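Local atomic coordinates of putative HTH-type transcriptional regulator PH0061 (Pyrococcus horikoshii, PDB entry 2DBB), a protein that probably binds specific DNA sequences as a transcriptional regulator of the AsnC family. Residues 12-17 with 38-43; 112-117 with 121-126. One frame throughout, in Å; residues are numbered along the deposited sequence.

Contact 1. Residues 12-17 with 38-43; sequences MQLVKI and QRIARR
Leu14 of helix 9-18 reaches across to Ile40 and Arg43 of helix 37-49 in the core of the winged helix-turn-helix domain. The second of these helices takes up the recognition-helix position of the predicted helix-turn-helix motif. The CB of Leu14 points at the opposite helix, and CG, swung away from the backbone N (chi1 -154°), carries the fork between the two helices, where each methyl finds its own partner. CD1 meets CD1 of Ile40 at 4.1 Å; CD2 rests 3.8 Å from CB of Arg43, the aliphatic root of that chain. The CA atoms of Leu14 and Arg43 stand 8.6 Å apart; the leucine covers somewhat less than half of this, and CB of Arg43 completes the contact from the other side. Leucine suits the place because its two methyls can meet two different residues. The CB of Ile40 points past helix 9-18 rather than at it, but its CD1 comes nearer to Leu14, while Tyr26 and Leu29 of helix 26-32 pack on Ile40. Leu33 also touches Leu14. Arg43 serves two purposes: its CB is packing surface, and its chain, extended from CG to NE, carries the charge to the N-terminal end of helix 9-18, where NH1 makes salt bridges with OD2 of Asp8 and OD1 of Asp11.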
ATOM      1  N   MET B  12      -0.556  -4.130  19.656  1.00 33.60           N
ATOM      2  CA  MET B  12      -1.143  -3.184  18.716  1.00 34.52           C
ATOM      3  C   MET B  12      -0.355  -1.873  18.695  1.00 32.21           C
ATOM      4  O   MET B  12      -0.119  -1.309  17.634  1.00 31.99           O
ATOM      5  CB  MET B  12      -2.608  -2.912  19.067  1.00 36.35           C
ATOM      6  CG  MET B  12      -3.382  -2.133  17.992  1.00 41.43           C
ATOM      7  SD  MET B  12      -3.549  -2.977  16.374  1.00 44.06           S
ATOM      8  CE  MET B  12      -2.411  -2.054  15.394  1.00 43.74           C
ATOM      9  N   GLN B  13       0.059  -1.394  19.862  1.00 31.91           N
ATOM     10  CA  GLN B  13       0.825  -0.149  19.932  1.00 31.40           C
ATOM     11  C   GLN B  13       2.119  -0.331  19.151  1.00 28.94           C
ATOM     12  O   GLN B  13       2.528   0.532  18.376  1.00 28.02           O
ATOM     13  CB  GLN B  13       1.148   0.195  21.386  1.00 33.18           C
ATOM     14  CG  GLN B  13      -0.082   0.342  22.268  1.00 37.19           C
ATOM     15  CD  GLN B  13       0.268   0.574  23.729  1.00 38.55           C
ATOM     16  OE1 GLN B  13       1.200  -0.030  24.256  1.00 39.05           O
ATOM     17  NE2 GLN B  13      -0.493   1.437  24.392  1.00 41.11           N
ATOM     18  N   LEU B  14       2.741  -1.483  19.361  1.00 26.98           N
ATOM     19  CA  LEU B  14       3.985  -1.848  18.706  1.00 28.02           C
ATOM     20  C   LEU B  14       3.797  -1.822  17.182  1.00 25.87           C
ATOM     21  O   LEU B  14       4.644  -1.328  16.446  1.00 25.00           O
ATOM     22  CB  LEU B  14       4.382  -3.240  19.196  1.00 29.63           C
ATOM     23  CG  LEU B  14       5.831  -3.710  19.213  1.00 33.62           C
ATOM     24  CD1 LEU B  14       6.768  -2.604  19.683  1.00 35.01           C
ATOM     25  CD2 LEU B  14       5.919  -4.907  20.140  1.00 33.69           C
ATOM     26  N   VAL B  15       2.672  -2.350  16.717  1.00 25.97           N
ATOM     27  CA  VAL B  15       2.372  -2.365  15.294  1.00 25.12           C
ATOM     28  C   VAL B  15       2.211  -0.932  14.792  1.00 26.02           C
ATOM     29  O   VAL B  15       2.746  -0.558  13.743  1.00 25.35           O
ATOM     30  CB  VAL B  15       1.086  -3.178  15.026  1.00 24.58           C
ATOM     31  CG1 VAL B  15       0.520  -2.840  13.654  1.00 24.13           C
ATOM     32  CG2 VAL B  15       1.403  -4.673  15.120  1.00 24.62           C
ATOM     33  N   LYS B  16       1.471  -0.134  15.551  1.00 26.33           N
ATOM     34  CA  LYS B  16       1.238   1.265  15.206  1.00 27.30           C
ATOM     35  C   LYS B  16       2.570   2.018  15.086  1.00 25.96           C
ATOM     36  O   LYS B  16       2.783   2.774  14.142  1.00 25.29           O
ATOM     37  CB  LYS B  16       0.368   1.923  16.286  1.00 31.12           C
ATOM     38  CG  LYS B  16      -1.090   1.471  16.314  1.00 35.28           C
ATOM     39  CD  LYS B  16      -1.886   2.121  15.186  1.00 40.39           C
ATOM     40  CE  LYS B  16      -3.394   1.916  15.343  1.00 42.21           C
ATOM     41  NZ  LYS B  16      -3.823   0.504  15.122  1.00 44.47           N
ATOM     42  N   ILE B  17       3.464   1.799  16.048  1.00 25.49           N
ATOM     43  CA  ILE B  17       4.763   2.463  16.054  1.00 25.06           C
ATOM     44  C   ILE B  17       5.662   2.030  14.897  1.00 24.80           C
ATOM     45  O   ILE B  17       6.223   2.871  14.194  1.00 24.53           O
ATOM     46  CB  ILE B  17       5.486   2.223  17.399  1.00 26.51           C
ATOM     47  CG1 ILE B  17       4.647   2.821  18.537  1.00 28.80           C
ATOM     48  CG2 ILE B  17       6.878   2.857  17.379  1.00 25.82           C
ATOM     49  CD1 ILE B  17       5.190   2.551  19.924  1.00 28.06           C
ATOM     50  N   GLN B  38      14.184  -7.036  26.120  1.00 39.18           N
ATOM     51  CA  GLN B  38      13.959  -8.469  25.970  1.00 39.56           C
ATOM     52  C   GLN B  38      12.487  -8.749  25.664  1.00 38.85           C
ATOM     53  O   GLN B  38      12.167  -9.523  24.760  1.00 37.85           O
ATOM     54  CB  GLN B  38      14.378  -9.217  27.240  1.00 40.48           C
ATOM     55  CG  GLN B  38      15.879  -9.191  27.519  1.00 42.22           C
ATOM     56  CD  GLN B  38      16.363  -7.877  28.125  1.00 44.15           C
ATOM     57  OE1 GLN B  38      17.556  -7.562  28.072  1.00 45.19           O
ATOM     58  NE2 GLN B  38      15.444  -7.113  28.714  1.00 42.32           N
ATOM     59  N   ARG B  39      11.593  -8.117  26.415  1.00 37.85           N
ATOM     60  CA  ARG B  39      10.166  -8.315  26.199  1.00 39.60           C
ATOM     61  C   ARG B  39       9.742  -7.797  24.825  1.00 37.29           C
ATOM     62  O   ARG B  39       8.874  -8.380  24.177  1.00 38.02           O
ATOM     63  CB  ARG B  39       9.357  -7.630  27.307  1.00 41.38           C
ATOM     64  CG  ARG B  39       9.632  -8.219  28.684  1.00 45.35           C
ATOM     65  CD  ARG B  39       8.653  -7.720  29.734  1.00 48.41           C
ATOM     66  NE  ARG B  39       8.938  -8.301  31.046  1.00 52.67           N
ATOM     67  CZ  ARG B  39       8.145  -8.183  32.110  1.00 55.05           C
ATOM     68  NH1 ARG B  39       8.490  -8.746  33.261  1.00 55.95           N
ATOM     69  NH2 ARG B  39       7.005  -7.508  32.023  1.00 55.40           N
ATOM     70  N   ILE B  40      10.356  -6.705  24.376  1.00 34.52           N
ATOM     71  CA  ILE B  40      10.033  -6.162  23.065  1.00 31.13           C
ATOM     72  C   ILE B  40      10.487  -7.164  22.009  1.00 31.02           C
ATOM     73  O   ILE B  40       9.794  -7.394  21.019  1.00 30.28           O
ATOM     74  CB  ILE B  40      10.738  -4.808  22.813  1.00 30.98           C
ATOM     75  CG1 ILE B  40      10.037  -3.701  23.604  1.00 30.20           C
ATOM     76  CG2 ILE B  40      10.736  -4.476  21.311  1.00 28.03           C
ATOM     77  CD1 ILE B  40       8.581  -3.501  23.235  1.00 28.05           C
ATOM     78  N   ALA B  41      11.655  -7.758  22.229  1.00 31.31           N
ATOM     79  CA  ALA B  41      12.201  -8.733  21.296  1.00 31.63           C
ATOM     80  C   ALA B  41      11.236  -9.899  21.140  1.00 32.11           C
ATOM     81  O   ALA B  41      10.893 -10.279  20.023  1.00 32.20           O
ATOM     82  CB  ALA B  41      13.553  -9.229  21.788  1.00 33.35           C
ATOM     83  N   ARG B  42      10.796 -10.456  22.264  1.00 32.50           N
ATOM     84  CA  ARG B  42       9.865 -11.572  22.237  1.00 33.54           C
ATOM     85  C   ARG B  42       8.545 -11.205  21.562  1.00 32.61           C
ATOM     86  O   ARG B  42       8.013 -11.985  20.773  1.00 31.71           O
ATOM     87  CB  ARG B  42       9.599 -12.083  23.655  1.00 36.04           C
ATOM     88  CG  ARG B  42      10.533 -13.213  24.095  1.00 44.48           C
ATOM     89  CD  ARG B  42      11.268 -12.878  25.385  1.00 46.74           C
ATOM     90  NE  ARG B  42      10.360 -12.386  26.418  1.00 51.34           N
ATOM     91  CZ  ARG B  42      10.751 -11.919  27.602  1.00 52.78           C
ATOM     92  NH1 ARG B  42      12.039 -11.882  27.912  1.00 52.85           N
ATOM     93  NH2 ARG B  42       9.850 -11.473  28.470  1.00 54.68           N
ATOM     94  N   ARG B  43       8.018 -10.022  21.869  1.00 31.86           N
ATOM     95  CA  ARG B  43       6.758  -9.585  21.274  1.00 30.90           C
ATOM     96  C   ARG B  43       6.857  -9.477  19.754  1.00 30.47           C
ATOM     97  O   ARG B  43       6.017 -10.010  19.034  1.00 28.38           O
ATOM     98  CB  ARG B  43       6.327  -8.249  21.872  1.00 31.23           C
ATOM     99  CG  ARG B  43       5.795  -8.375  23.291  1.00 36.79           C
ATOM    100  CD  ARG B  43       5.460  -7.025  23.901  1.00 38.50           C
ATOM    101  NE  ARG B  43       4.664  -7.164  25.117  1.00 41.41           N
ATOM    102  CZ  ARG B  43       3.408  -7.607  25.147  1.00 43.10           C
ATOM    103  NH1 ARG B  43       2.791  -7.953  24.022  1.00 41.05           N
ATOM    104  NH2 ARG B  43       2.765  -7.704  26.303  1.00 43.63           N
TER

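Contact 2. Residues 112-117 with 121-126; sequences LLPKDI and ENLISE
Leu113 sets its CG beside the backbone N (chi1 -49°), whereas Leu123, facing it from helix 117-129, swings CG away from its own N (chi1 -173°); these torsions turn both forks into the space between strand and helix. The two side chains cross obliquely, with CD2 of Leu113 3.5 Å from CD2 of Leu123, closer than usual for two methyls, so the fit is tight. The other methyl, CD1 of Leu113, is 3.6 Å from CG1 of Ile124, whose chain crosses the leucine at about a right angle and also touches Val139 and Leu141 of strand 134-148. On the strand's last residue, CD of Pro114 comes within 3.7 Å of Leu123 CD2, adding a rigid apolar edge. Shortening Leu113 to an alanine would probably open a gap under the helix and leave Leu123 and Ile124 without their common apolar partner. Beyond the strand, Asp116 is the N-cap: its carboxylate can accept from a first-turn N-H, though the OD2 bond to Lys118 N is weak. Glu121 N to Ile117 O, at 2.9 Å, ties the first turn. Glu121 O accepts from both N and OG of Ser125, which approach opposite faces of its carbonyl plane. A helix laid by leucine and isoleucine on an antiparallel sheet of strand order 2-3-1-4 is what the ferredoxin-like beta-alpha-beta-beta-alpha-beta fold provides, as in the C-terminal domains of AsnC-family regulators.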
ATOM      1  N   LEU B 112       2.903  -1.216 -10.677  1.00 23.14           N
ATOM      2  CA  LEU B 112       3.938  -0.188 -10.624  1.00 23.88           C
ATOM      3  C   LEU B 112       4.461  -0.185 -12.053  1.00 25.45           C
ATOM      4  O   LEU B 112       4.985  -1.197 -12.521  1.00 26.40           O
ATOM      5  CB  LEU B 112       5.073  -0.565  -9.666  1.00 23.75           C
ATOM      6  CG  LEU B 112       6.190   0.490  -9.575  1.00 23.92           C
ATOM      7  CD1 LEU B 112       5.639   1.740  -8.913  1.00 22.87           C
ATOM      8  CD2 LEU B 112       7.375  -0.051  -8.777  1.00 24.07           C
ATOM      9  N   LEU B 113       4.298   0.934 -12.753  1.00 25.66           N
ATOM     10  CA  LEU B 113       4.729   1.036 -14.144  1.00 25.71           C
ATOM     11  C   LEU B 113       5.784   2.111 -14.347  1.00 27.69           C
ATOM     12  O   LEU B 113       5.976   2.980 -13.491  1.00 27.46           O
ATOM     13  CB  LEU B 113       3.534   1.376 -15.045  1.00 25.29           C
ATOM     14  CG  LEU B 113       2.252   0.558 -14.908  1.00 22.70           C
ATOM     15  CD1 LEU B 113       1.140   1.247 -15.672  1.00 25.47           C
ATOM     16  CD2 LEU B 113       2.471  -0.855 -15.411  1.00 22.16           C
ATOM     17  N   PRO B 114       6.485   2.065 -15.492  1.00 29.23           N
ATOM     18  CA  PRO B 114       7.513   3.061 -15.792  1.00 31.40           C
ATOM     19  C   PRO B 114       6.763   4.359 -16.056  1.00 34.91           C
ATOM     20  O   PRO B 114       5.672   4.337 -16.628  1.00 36.01           O
ATOM     21  CB  PRO B 114       8.165   2.517 -17.061  1.00 33.51           C
ATOM     22  CG  PRO B 114       7.917   1.043 -16.977  1.00 31.26           C
ATOM     23  CD  PRO B 114       6.509   0.976 -16.483  1.00 30.47           C
ATOM     24  N   LYS B 115       7.335   5.483 -15.640  1.00 37.64           N
ATOM     25  CA  LYS B 115       6.680   6.767 -15.841  1.00 40.85           C
ATOM     26  C   LYS B 115       6.516   7.100 -17.327  1.00 42.61           C
ATOM     27  O   LYS B 115       5.627   7.865 -17.703  1.00 42.44           O
ATOM     28  CB  LYS B 115       7.466   7.870 -15.129  1.00 41.70           C
ATOM     29  CG  LYS B 115       6.655   9.128 -14.915  1.00 45.23           C
ATOM     30  CD  LYS B 115       7.394  10.154 -14.077  1.00 46.44           C
ATOM     31  CE  LYS B 115       6.549  11.410 -13.919  1.00 47.61           C
ATOM     32  NZ  LYS B 115       7.252  12.481 -13.156  1.00 50.71           N
ATOM     33  N   ASP B 116       7.369   6.520 -18.170  1.00 44.16           N
ATOM     34  CA  ASP B 116       7.304   6.752 -19.615  1.00 47.06           C
ATOM     35  C   ASP B 116       6.000   6.189 -20.192  1.00 47.09           C
ATOM     36  O   ASP B 116       5.740   4.987 -20.104  1.00 46.37           O
ATOM     37  CB  ASP B 116       8.498   6.085 -20.311  1.00 49.18           C
ATOM     38  CG  ASP B 116       8.486   6.281 -21.822  1.00 52.31           C
ATOM     39  OD1 ASP B 116       9.300   5.628 -22.516  1.00 51.56           O
ATOM     40  OD2 ASP B 116       7.668   7.087 -22.316  1.00 53.40           O
ATOM     41  N   ILE B 117       5.198   7.064 -20.795  1.00 48.50           N
ATOM     42  CA  ILE B 117       3.908   6.686 -21.373  1.00 49.65           C
ATOM     43  C   ILE B 117       3.928   5.511 -22.350  1.00 49.58           C
ATOM     44  O   ILE B 117       3.034   4.663 -22.316  1.00 49.36           O
ATOM     45  CB  ILE B 117       3.250   7.887 -22.083  1.00 50.78           C
ATOM     46  CG1 ILE B 117       3.158   9.072 -21.117  1.00 52.55           C
ATOM     47  CG2 ILE B 117       1.857   7.508 -22.572  1.00 50.26           C
ATOM     48  CD1 ILE B 117       2.399   8.770 -19.832  1.00 52.69           C
ATOM     49  N   GLU B 121       2.342   1.960 -21.382  1.00 38.74           N
ATOM     50  CA  GLU B 121       1.268   1.378 -22.180  1.00 42.06           C
ATOM     51  C   GLU B 121       1.625  -0.015 -22.684  1.00 40.23           C
ATOM     52  O   GLU B 121       0.768  -0.895 -22.742  1.00 41.85           O
ATOM     53  CB  GLU B 121       0.912   2.284 -23.364  1.00 46.06           C
ATOM     54  CG  GLU B 121       2.054   2.559 -24.323  1.00 52.80           C
ATOM     55  CD  GLU B 121       1.576   3.176 -25.629  1.00 57.25           C
ATOM     56  OE1 GLU B 121       0.842   4.190 -25.583  1.00 57.15           O
ATOM     57  OE2 GLU B 121       1.937   2.642 -26.704  1.00 60.40           O
ATOM     58  N   ASN B 122       2.884  -0.214 -23.057  1.00 39.57           N
ATOM     59  CA  ASN B 122       3.319  -1.521 -23.531  1.00 37.75           C
ATOM     60  C   ASN B 122       3.173  -2.515 -22.391  1.00 35.98           C
ATOM     61  O   ASN B 122       2.681  -3.626 -22.583  1.00 34.51           O
ATOM     62  CB  ASN B 122       4.787  -1.492 -23.969  1.00 40.68           C
ATOM     63  CG  ASN B 122       4.976  -0.913 -25.352  1.00 42.81           C
ATOM     64  OD1 ASN B 122       6.088  -0.906 -25.879  1.00 46.89           O
ATOM     65  ND2 ASN B 122       3.897  -0.425 -25.951  1.00 44.04           N
ATOM     66  N   LEU B 123       3.599  -2.099 -21.201  1.00 33.03           N
ATOM     67  CA  LEU B 123       3.530  -2.957 -20.030  1.00 30.03           C
ATOM     68  C   LEU B 123       2.095  -3.276 -19.643  1.00 28.81           C
ATOM     69  O   LEU B 123       1.797  -4.394 -19.223  1.00 26.53           O
ATOM     70  CB  LEU B 123       4.262  -2.310 -18.852  1.00 30.53           C
ATOM     71  CG  LEU B 123       4.395  -3.196 -17.610  1.00 32.59           C
ATOM     72  CD1 LEU B 123       4.956  -4.559 -18.014  1.00 32.97           C
ATOM     73  CD2 LEU B 123       5.304  -2.523 -16.592  1.00 31.74           C
ATOM     74  N   ILE B 124       1.204  -2.300 -19.788  1.00 27.71           N
ATOM     75  CA  ILE B 124      -0.197  -2.518 -19.448  1.00 28.19           C
ATOM     76  C   ILE B 124      -0.803  -3.551 -20.392  1.00 28.62           C
ATOM     77  O   ILE B 124      -1.549  -4.434 -19.962  1.00 27.74           O
ATOM     78  CB  ILE B 124      -1.008  -1.200 -19.521  1.00 28.43           C
ATOM     79  CG1 ILE B 124      -0.625  -0.301 -18.341  1.00 30.84           C
ATOM     80  CG2 ILE B 124      -2.498  -1.496 -19.488  1.00 28.33           C
ATOM     81  CD1 ILE B 124      -1.287   1.070 -18.342  1.00 31.20           C
ATOM     82  N   SER B 125      -0.475  -3.439 -21.675  1.00 30.92           N
ATOM     83  CA  SER B 125      -0.975  -4.375 -22.681  1.00 32.29           C
ATOM     84  C   SER B 125      -0.490  -5.775 -22.360  1.00 30.31           C
ATOM     85  O   SER B 125      -1.240  -6.735 -22.481  1.00 30.60           O
ATOM     86  CB  SER B 125      -0.487  -3.985 -24.077  1.00 32.48           C
ATOM     87  OG  SER B 125      -0.954  -2.696 -24.422  1.00 39.79           O
ATOM     88  N   GLU B 126       0.771  -5.895 -21.958  1.00 31.04           N
ATOM     89  CA  GLU B 126       1.307  -7.205 -21.619  1.00 31.93           C
ATOM     90  C   GLU B 126       0.539  -7.785 -20.445  1.00 30.90           C
ATOM     91  O   GLU B 126       0.155  -8.952 -20.462  1.00 30.38           O
ATOM     92  CB  GLU B 126       2.784  -7.121 -21.244  1.00 36.18           C
ATOM     93  CG  GLU B 126       3.710  -6.793 -22.390  1.00 42.28           C
ATOM     94  CD  GLU B 126       5.049  -7.489 -22.249  1.00 47.98           C
ATOM     95  OE1 GLU B 126       5.669  -7.380 -21.166  1.00 47.79           O
ATOM     96  OE2 GLU B 126       5.480  -8.149 -23.221  1.00 53.02           O
TER

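Contact 1 and contact 2 flank the middle of the chain from opposite sides, with their own centres 40 Å apart and their nearest atoms about 23 Å apart, so neither touches the other. All of contact 1 precedes contact 2 in the chain: 12-17 with 38-43 lies in the N-terminal winged helix-turn-helix region, which probably binds DNA, and 112-117 with 121-126 in the ferredoxin-like domain. Each is mainly apolar, helix on helix in the first and helix on sheet in the second, though contact 2 also includes a helix backbone bond. The second subunit comes near both: its Leu65 packs on Met12 and Val15, and its Ile151 on Leu112.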